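Local atomic coordinates of Na-translocating NADH-quinone reductase subunit C NqrC (PDB entry 4XHF), a protein that forms subunit C of a bacterial membrane complex and carries a flavin mononucleotide joined covalently to its soluble FMN-binding domain. Residues Gly140-Val149 with Gly160-Thr169; Lys196-Gly204 with Ile211-Thr221. All blocks are in the same frame, centred on the assembly; numbering follows the deposited sequence.

Interaction 1. Residues Gly140-Val149 with Gly160-Thr169; sequences GLWSMIYGYV and GVVVYEHGET. With FMN (flavin mononucleotide), chain E.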
# COMPACT_ATOMS: atom_id res chain seq x y z
N GLY A 140 -0.08 -11.75 8.55
CA GLY A 140 -1.05 -12.69 8.03
C GLY A 140 -1.38 -13.73 9.09
O GLY A 140 -1.86 -13.39 10.17
N LEU A 141 -1.11 -14.99 8.78
CA LEU A 141 -1.30 -16.07 9.73
C LEU A 141 0.02 -16.40 10.43
O LEU A 141 0.04 -16.67 11.64
CB LEU A 141 -1.86 -17.32 9.04
CG LEU A 141 -2.09 -18.55 9.92
CD1 LEU A 141 -3.04 -18.26 11.07
CD2 LEU A 141 -2.63 -19.70 9.08
N TRP A 142 1.11 -16.37 9.68
CA TRP A 142 2.41 -16.80 10.19
C TRP A 142 3.52 -15.78 9.96
O TRP A 142 4.61 -15.91 10.51
CB TRP A 142 2.81 -18.13 9.55
CG TRP A 142 1.91 -19.25 9.93
CD1 TRP A 142 1.09 -19.96 9.11
CD2 TRP A 142 1.73 -19.79 11.24
NE1 TRP A 142 0.41 -20.91 9.83
CE2 TRP A 142 0.78 -20.82 11.14
CE3 TRP A 142 2.27 -19.49 12.50
CZ2 TRP A 142 0.37 -21.57 12.24
CZ3 TRP A 142 1.86 -20.23 13.59
CH2 TRP A 142 0.92 -21.25 13.45
N SER A 143 3.24 -14.77 9.14
CA SER A 143 4.29 -13.84 8.73
C SER A 143 3.76 -12.45 8.42
O SER A 143 2.55 -12.24 8.30
CB SER A 143 5.02 -14.39 7.51
OG SER A 143 4.14 -14.45 6.40
N MET A 144 4.69 -11.51 8.28
CA MET A 144 4.37 -10.16 7.85
C MET A 144 4.21 -10.13 6.33
O MET A 144 5.01 -10.72 5.60
CB MET A 144 5.46 -9.18 8.28
CG MET A 144 5.64 -9.05 9.79
SD MET A 144 4.13 -8.60 10.68
CE MET A 144 3.62 -7.17 9.75
N ILE A 145 3.18 -9.43 5.88
CA ILE A 145 2.90 -9.28 4.46
C ILE A 145 3.03 -7.81 4.09
O ILE A 145 2.41 -6.96 4.73
CB ILE A 145 1.49 -9.80 4.11
CG1 ILE A 145 1.34 -11.27 4.52
CG2 ILE A 145 1.21 -9.64 2.62
CD1 ILE A 145 -0.09 -11.79 4.51
N TYR A 146 3.83 -7.52 3.07
CA TYR A 146 4.10 -6.15 2.64
C TYR A 146 3.59 -5.89 1.23
O TYR A 146 3.68 -6.76 0.36
CB TYR A 146 5.60 -5.86 2.68
CG TYR A 146 6.19 -5.88 4.06
CD1 TYR A 146 6.45 -7.07 4.71
CD2 TYR A 146 6.52 -4.69 4.70
CE1 TYR A 146 6.99 -7.09 5.97
CE2 TYR A 146 7.07 -4.70 5.96
CZ TYR A 146 7.30 -5.89 6.59
OH TYR A 146 7.86 -5.89 7.85
N GLY A 147 3.08 -4.69 0.99
CA GLY A 147 2.58 -4.33 -0.31
C GLY A 147 2.27 -2.85 -0.46
O GLY A 147 2.64 -2.04 0.40
N TYR A 148 1.61 -2.50 -1.56
CA TYR A 148 1.19 -1.13 -1.83
C TYR A 148 -0.25 -1.12 -2.32
O TYR A 148 -0.69 -2.03 -3.02
CB TYR A 148 2.11 -0.48 -2.88
CG TYR A 148 3.54 -0.31 -2.43
CD1 TYR A 148 3.95 0.84 -1.76
CD2 TYR A 148 4.49 -1.30 -2.66
CE1 TYR A 148 5.26 1.00 -1.35
CE2 TYR A 148 5.80 -1.15 -2.25
CZ TYR A 148 6.18 0.00 -1.60
OH TYR A 148 7.49 0.16 -1.18
N VAL A 149 -0.98 -0.07 -1.94
CA VAL A 149 -2.33 0.17 -2.44
C VAL A 149 -2.42 1.53 -3.11
O VAL A 149 -2.10 2.55 -2.50
CB VAL A 149 -3.39 0.10 -1.32
CG1 VAL A 149 -4.79 0.34 -1.88
CG2 VAL A 149 -3.32 -1.23 -0.61
N GLY A 160 -5.40 -0.16 -7.54
CA GLY A 160 -4.59 -1.36 -7.66
C GLY A 160 -3.91 -1.75 -6.36
O GLY A 160 -3.55 -0.89 -5.55
N VAL A 161 -3.76 -3.05 -6.16
CA VAL A 161 -3.06 -3.59 -5.00
C VAL A 161 -1.90 -4.46 -5.46
O VAL A 161 -2.05 -5.30 -6.35
CB VAL A 161 -4.01 -4.42 -4.12
CG1 VAL A 161 -3.25 -5.05 -2.95
CG2 VAL A 161 -5.14 -3.55 -3.60
N VAL A 162 -0.74 -4.26 -4.83
CA VAL A 162 0.46 -5.03 -5.14
C VAL A 162 1.08 -5.53 -3.84
O VAL A 162 1.51 -4.74 -3.01
CB VAL A 162 1.50 -4.19 -5.91
CG1 VAL A 162 2.77 -4.98 -6.15
CG2 VAL A 162 0.93 -3.71 -7.23
N VAL A 163 1.12 -6.85 -3.68
CA VAL A 163 1.83 -7.47 -2.56
C VAL A 163 3.13 -8.05 -3.11
O VAL A 163 3.12 -8.76 -4.11
CB VAL A 163 0.98 -8.57 -1.88
CG1 VAL A 163 1.77 -9.30 -0.80
CG2 VAL A 163 -0.28 -7.96 -1.28
N TYR A 164 4.24 -7.74 -2.45
CA TYR A 164 5.56 -8.10 -2.96
C TYR A 164 6.40 -8.93 -1.99
O TYR A 164 7.47 -9.41 -2.36
CB TYR A 164 6.33 -6.83 -3.34
CG TYR A 164 6.69 -5.95 -2.16
CD1 TYR A 164 7.84 -6.18 -1.41
CD2 TYR A 164 5.89 -4.87 -1.80
CE1 TYR A 164 8.17 -5.39 -0.34
CE2 TYR A 164 6.22 -4.07 -0.72
CZ TYR A 164 7.36 -4.33 0.00
OH TYR A 164 7.70 -3.54 1.07
N GLU A 165 5.93 -9.10 -0.76
CA GLU A 165 6.66 -9.90 0.22
C GLU A 165 5.74 -10.56 1.24
O GLU A 165 4.77 -9.96 1.70
CB GLU A 165 7.69 -9.03 0.95
CG GLU A 165 8.44 -9.76 2.07
CD GLU A 165 9.50 -8.90 2.73
OE1 GLU A 165 9.87 -7.86 2.16
OE2 GLU A 165 9.97 -9.28 3.83
N HIS A 166 6.07 -11.80 1.60
CA HIS A 166 5.31 -12.54 2.60
C HIS A 166 6.10 -13.77 3.04
O HIS A 166 7.13 -14.10 2.45
CB HIS A 166 3.95 -12.96 2.04
CG HIS A 166 4.02 -14.09 1.07
ND1 HIS A 166 3.86 -15.41 1.44
CD2 HIS A 166 4.25 -14.11 -0.27
CE1 HIS A 166 3.98 -16.18 0.38
NE2 HIS A 166 4.21 -15.42 -0.67
N GLY A 167 5.60 -14.44 4.07
CA GLY A 167 6.20 -15.67 4.56
C GLY A 167 5.14 -16.72 4.83
O GLY A 167 5.37 -17.67 5.58
N GLU A 168 3.97 -16.54 4.22
CA GLU A 168 2.86 -17.48 4.37
C GLU A 168 3.17 -18.80 3.67
O GLU A 168 3.98 -18.85 2.75
CB GLU A 168 1.57 -16.88 3.81
CG GLU A 168 1.22 -15.50 4.38
CD GLU A 168 0.81 -15.56 5.84
OE1 GLU A 168 -0.41 -15.64 6.10
OE2 GLU A 168 1.69 -15.50 6.71
N THR A 169 2.50 -19.86 4.11
CA THR A 169 2.73 -21.20 3.58
C THR A 169 2.52 -21.26 2.07
O THR A 169 1.45 -20.89 1.58
CB THR A 169 1.80 -22.23 4.26
OG1 THR A 169 1.82 -22.04 5.68
CG2 THR A 169 2.23 -23.65 3.93
N1 FMN E . -4.32 -20.82 6.04
C2 FMN E . -3.98 -19.45 5.69
O2 FMN E . -4.82 -18.66 5.55
N3 FMN E . -2.58 -19.08 5.51
C4 FMN E . -1.56 -20.04 5.68
O4 FMN E . -0.43 -19.74 5.54
C4A FMN E . -1.91 -21.46 6.06
N5 FMN E . -0.89 -22.43 6.25
C5A FMN E . -1.26 -23.79 6.61
C6 FMN E . -0.25 -24.74 6.79
C7 FMN E . -0.54 -26.02 7.21
C7M FMN E . 0.59 -26.99 7.45
C8 FMN E . -1.88 -26.40 7.39
C8M FMN E . -2.26 -27.76 8.04
C9 FMN E . -2.93 -25.45 7.13
C9A FMN E . -2.63 -24.13 6.77
N10 FMN E . -3.67 -23.12 6.59
C10 FMN E . -3.28 -21.78 6.22
C1' FMN E . -5.13 -23.45 6.74
C2' FMN E . -5.74 -22.75 7.95
O2' FMN E . -5.43 -23.48 9.09
C3' FMN E . -7.26 -22.67 7.82
O3' FMN E . -7.76 -23.97 7.65
C4' FMN E . -7.68 -21.78 6.63
O4' FMN E . -7.08 -20.52 6.74
C5' FMN E . -9.20 -21.59 6.58
O5' FMN E . -9.53 -21.11 5.30
P FMN E . -11.00 -20.56 5.03
O1P FMN E . -11.85 -20.54 6.38
O2P FMN E . -11.74 -21.47 3.94
O HOH W 1 5.08 -1.95 2.17
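Glu168 reaches Ser143 because its side chain folds back on itself: CG lies anti to the carbonyl carbon (chi1 -53°) and a bend at chi2 turns the carboxylate onto residues 141-143. There it works as a two-pronged acceptor. OE1 takes Leu141 N on its syn lone pair at 2.8 Å, while OE2 receives Trp142 N on the syn side and, 2.7 Å away on the anti side, Ser143 OG. Gly167 N returns a weak bond to Ser143 OG, and Thr223 adds a hydrogen bond to OE1, so the carboxylate is fixed in rotation. The adjoining Thr169 OG1 donates to N5 of flavin mononucleotide at 2.8 Å, and the cluster forms part of the flavin pocket's wall.

Farther along, the pair is an antiparallel hairpin with a classic beta bulge, in which Tyr164 and Glu165 both face Tyr146. Tyr146 O accepts Tyr164 N at 3.0 Å and Glu165 N only weakly. The Tyr164 ring swings across, laying one face against Tyr146 O, and meets Tyr148 rim to rim with planes 25° apart. On the sheet face opposite Tyr146 and Tyr148, Ile145 CG2 presses on Val163 CG1 at 3.5 Å.

Strand 129-139 pairs with the other edge of 144-151; helix 29-48 covers Tyr148 and Val162, and helix 221-234 packs on Ile145, Val149 and Val161.

Interaction 2. Residues Lys196-Gly204 with Ile211-Thr221; sequences KFAMRLVKG and IHGVDAVSGAT. With FMN (flavin mononucleotide), chain E.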
# COMPACT_ATOMS: atom_id res chain seq x y z
N LYS A 196 -16.70 4.72 7.22
CA LYS A 196 -16.16 3.59 7.95
C LYS A 196 -15.58 2.55 7.00
O LYS A 196 -16.17 2.23 5.97
CB LYS A 196 -17.25 2.96 8.82
CG LYS A 196 -16.83 1.67 9.53
CD LYS A 196 -17.93 1.16 10.44
CE LYS A 196 -18.04 1.99 11.71
NZ LYS A 196 -19.45 2.13 12.14
N PHE A 197 -14.41 2.02 7.36
CA PHE A 197 -13.77 0.96 6.59
C PHE A 197 -14.73 -0.21 6.42
O PHE A 197 -15.33 -0.67 7.40
CB PHE A 197 -12.49 0.51 7.30
CG PHE A 197 -11.69 -0.50 6.52
CD1 PHE A 197 -10.75 -0.08 5.59
CD2 PHE A 197 -11.88 -1.85 6.72
CE1 PHE A 197 -10.02 -1.00 4.88
CE2 PHE A 197 -11.15 -2.78 6.01
CZ PHE A 197 -10.21 -2.35 5.09
N ALA A 198 -14.87 -0.69 5.19
CA ALA A 198 -15.95 -1.62 4.85
C ALA A 198 -15.49 -2.87 4.09
O ALA A 198 -16.28 -3.79 3.87
CB ALA A 198 -17.01 -0.89 4.03
N MET A 199 -14.22 -2.90 3.67
CA MET A 199 -13.71 -4.04 2.90
C MET A 199 -13.77 -5.33 3.71
O MET A 199 -13.30 -5.38 4.85
CB MET A 199 -12.27 -3.78 2.45
CG MET A 199 -12.12 -2.68 1.41
SD MET A 199 -12.90 -3.03 -0.18
CE MET A 199 -12.02 -4.49 -0.72
N ARG A 200 -14.36 -6.36 3.12
CA ARG A 200 -14.45 -7.68 3.73
C ARG A 200 -14.13 -8.75 2.70
O ARG A 200 -14.64 -8.70 1.57
CB ARG A 200 -15.84 -7.92 4.32
CG ARG A 200 -16.27 -6.92 5.38
CD ARG A 200 -15.47 -7.08 6.66
NE ARG A 200 -15.87 -6.10 7.67
CZ ARG A 200 -15.38 -4.87 7.76
NH1 ARG A 200 -14.46 -4.44 6.91
NH2 ARG A 200 -15.81 -4.06 8.72
N LEU A 201 -13.30 -9.72 3.06
CA LEU A 201 -13.05 -10.86 2.19
C LEU A 201 -14.19 -11.87 2.32
O LEU A 201 -14.56 -12.25 3.43
CB LEU A 201 -11.71 -11.52 2.51
CG LEU A 201 -10.56 -11.03 1.62
CD1 LEU A 201 -10.18 -9.59 1.97
CD2 LEU A 201 -9.37 -11.95 1.74
N VAL A 202 -14.73 -12.27 1.18
CA VAL A 202 -15.96 -13.05 1.13
C VAL A 202 -15.72 -14.43 0.54
O VAL A 202 -15.00 -14.58 -0.45
CB VAL A 202 -17.03 -12.33 0.29
CG1 VAL A 202 -18.33 -13.13 0.26
CG2 VAL A 202 -17.28 -10.93 0.83
N LYS A 203 -16.34 -15.44 1.14
CA LYS A 203 -16.21 -16.82 0.68
C LYS A 203 -17.36 -17.20 -0.23
O LYS A 203 -17.23 -18.09 -1.08
CB LYS A 203 -16.14 -17.78 1.88
CG LYS A 203 -14.87 -17.64 2.71
CD LYS A 203 -14.66 -18.82 3.65
CE LYS A 203 -15.50 -18.70 4.92
NZ LYS A 203 -15.28 -19.85 5.84
N GLY A 204 -18.49 -16.52 -0.07
CA GLY A 204 -19.70 -16.87 -0.80
C GLY A 204 -19.64 -16.66 -2.30
O GLY A 204 -20.58 -17.00 -3.01
N ILE A 211 -19.11 -3.91 -3.94
CA ILE A 211 -17.95 -3.04 -4.11
C ILE A 211 -17.03 -3.05 -2.88
O ILE A 211 -15.93 -2.50 -2.93
CB ILE A 211 -18.40 -1.58 -4.41
CG1 ILE A 211 -17.24 -0.77 -5.01
CG2 ILE A 211 -18.97 -0.91 -3.17
CD1 ILE A 211 -17.69 0.48 -5.74
N HIS A 212 -17.47 -3.68 -1.80
CA HIS A 212 -16.66 -3.81 -0.59
C HIS A 212 -16.18 -5.24 -0.38
O HIS A 212 -15.63 -5.57 0.67
CB HIS A 212 -17.44 -3.35 0.64
CG HIS A 212 -17.93 -1.94 0.55
ND1 HIS A 212 -17.08 -0.86 0.45
CD2 HIS A 212 -19.18 -1.42 0.56
CE1 HIS A 212 -17.78 0.25 0.39
NE2 HIS A 212 -19.06 -0.06 0.46
N GLY A 213 -16.39 -6.10 -1.38
CA GLY A 213 -16.06 -7.51 -1.27
C GLY A 213 -14.91 -7.94 -2.15
O GLY A 213 -14.77 -7.47 -3.28
N VAL A 214 -14.08 -8.84 -1.63
CA VAL A 214 -13.01 -9.47 -2.40
C VAL A 214 -13.03 -10.97 -2.15
O VAL A 214 -13.23 -11.40 -1.01
CB VAL A 214 -11.62 -8.91 -2.02
CG1 VAL A 214 -10.55 -9.48 -2.95
CG2 VAL A 214 -11.61 -7.40 -2.08
N ASP A 215 -12.81 -11.75 -3.20
CA ASP A 215 -12.86 -13.20 -3.08
C ASP A 215 -11.81 -13.72 -2.12
O ASP A 215 -10.61 -13.49 -2.31
CB ASP A 215 -12.68 -13.86 -4.45
CG ASP A 215 -13.88 -13.68 -5.35
OD1 ASP A 215 -14.88 -14.40 -5.16
OD2 ASP A 215 -13.82 -12.83 -6.27
N ALA A 216 -12.26 -14.43 -1.09
CA ALA A 216 -11.35 -15.17 -0.23
C ALA A 216 -10.84 -16.38 -0.99
O ALA A 216 -11.56 -16.95 -1.82
CB ALA A 216 -12.05 -15.59 1.05
N VAL A 217 -9.60 -16.78 -0.72
CA VAL A 217 -9.05 -17.99 -1.31
C VAL A 217 -9.30 -19.15 -0.36
O VAL A 217 -8.62 -19.28 0.66
CB VAL A 217 -7.54 -17.83 -1.60
CG1 VAL A 217 -6.95 -19.12 -2.13
CG2 VAL A 217 -7.33 -16.70 -2.59
N SER A 218 -10.28 -19.98 -0.70
CA SER A 218 -10.69 -21.09 0.16
C SER A 218 -9.50 -21.96 0.54
O SER A 218 -8.64 -22.24 -0.30
CB SER A 218 -11.77 -21.93 -0.52
OG SER A 218 -12.49 -22.71 0.42
N GLY A 219 -9.44 -22.36 1.80
CA GLY A 219 -8.32 -23.11 2.32
C GLY A 219 -7.22 -22.20 2.84
O GLY A 219 -6.27 -22.66 3.48
N ALA A 220 -7.35 -20.91 2.55
CA ALA A 220 -6.37 -19.91 2.98
C ALA A 220 -7.08 -18.63 3.42
O ALA A 220 -6.75 -17.54 2.96
CB ALA A 220 -5.39 -19.61 1.86
N THR A 221 -8.05 -18.78 4.31
CA THR A 221 -8.88 -17.66 4.75
C THR A 221 -8.15 -16.76 5.74
O THR A 221 -8.33 -15.55 5.73
CB THR A 221 -10.19 -18.17 5.38
OG1 THR A 221 -10.86 -19.04 4.46
CG2 THR A 221 -11.11 -17.01 5.73
N1 FMN E . -4.32 -20.82 6.04
C2 FMN E . -3.98 -19.45 5.69
O2 FMN E . -4.82 -18.66 5.55
N3 FMN E . -2.58 -19.08 5.51
C4 FMN E . -1.56 -20.04 5.68
O4 FMN E . -0.43 -19.74 5.54
C4A FMN E . -1.91 -21.46 6.06
N5 FMN E . -0.89 -22.43 6.25
C5A FMN E . -1.26 -23.79 6.61
C6 FMN E . -0.25 -24.74 6.79
C7 FMN E . -0.54 -26.02 7.21
C7M FMN E . 0.59 -26.99 7.45
C8 FMN E . -1.88 -26.40 7.39
C8M FMN E . -2.26 -27.76 8.04
C9 FMN E . -2.93 -25.45 7.13
C9A FMN E . -2.63 -24.13 6.77
N10 FMN E . -3.67 -23.12 6.59
C10 FMN E . -3.28 -21.78 6.22
C1' FMN E . -5.13 -23.45 6.74
C2' FMN E . -5.74 -22.75 7.95
O2' FMN E . -5.43 -23.48 9.09
C3' FMN E . -7.26 -22.67 7.82
O3' FMN E . -7.76 -23.97 7.65
C4' FMN E . -7.68 -21.78 6.63
O4' FMN E . -7.08 -20.52 6.74
C5' FMN E . -9.20 -21.59 6.58
O5' FMN E . -9.53 -21.11 5.30
P FMN E . -11.00 -20.56 5.03
O1P FMN E . -11.85 -20.54 6.38
O2P FMN E . -11.74 -21.47 3.94
O HOH W 2 -15.78 -15.67 -2.71
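Arg200 and His212 open a short two-stranded parallel sheet in the FMN-binding domain, whose second strand runs on into the turn and helix start that carry the flavin. Arg200 N donates to His212 O at 2.9 Å, Val214 N to Arg200 O at 3.3 Å, and Val202 N to Val214 O at 2.8 Å. The ladder ends where Ala216 N meets Val202 O almost straight at its hydrogen (175°), although the donor stands above the carbonyl plane. Val202 O also accepts from a water that donates to Asp215 OD1 as well, so this carbonyl is gripped twice.

Beyond the ladder, a type II turn from Val217 to Ala220 bends the chain back, with Ala220 as N-cap of helix 221-234. The turn offers Gly219 N to O2P of flavin mononucleotide, and Thr221 N, at the start of the helix, points to O5' at 2.9 Å. Thr221 OG1 itself is covalently bonded to the flavin phosphorus, 1.6 Å away. Lys203, bent at chi3, crosses the Thr221 side chain at about a right angle, and its NZ comes to 3.5 Å from O1P, where its charge would favour the phosphate.

Around this polar core the packing is apolar. Leu201 CD1 approaches Val214 CB loosely, at 4.3 Å, and Trp181 of helix 179-182 also touches Leu201. The His212 ring is sandwiched: Ile211 CG2 sits over the centre of one face, and Ala198 CB makes a CH-pi contact with the opposite face, while ND1 bonds to Gln189 O. Met199, folded at chi2 and chi3, pushes its terminal methyl obliquely against Val214, CE lying a tight 3.2 Å from CG2.

How the interactions relate
Interactions 1 and 2 do not touch; their centres lie 16 Å apart and their nearest atoms about 7 Å apart, and flavin mononucleotide bridges the space between them. The general point is that loops adjoining two separate sheets can converge on one ligand. Interaction 1, through Leu141, Trp142 and Thr169, meets the isoalloxazine ring, whereas interaction 2 holds the phosphate and the covalent link, and its Ala220 also reaches O2 of the ring. Helix 221-234 ties the two together: it begins at Thr221 in interaction 2, its next residue Met222 packs on Leu141, and Thr223 bonds both to Glu168 of interaction 1 and to the flavin.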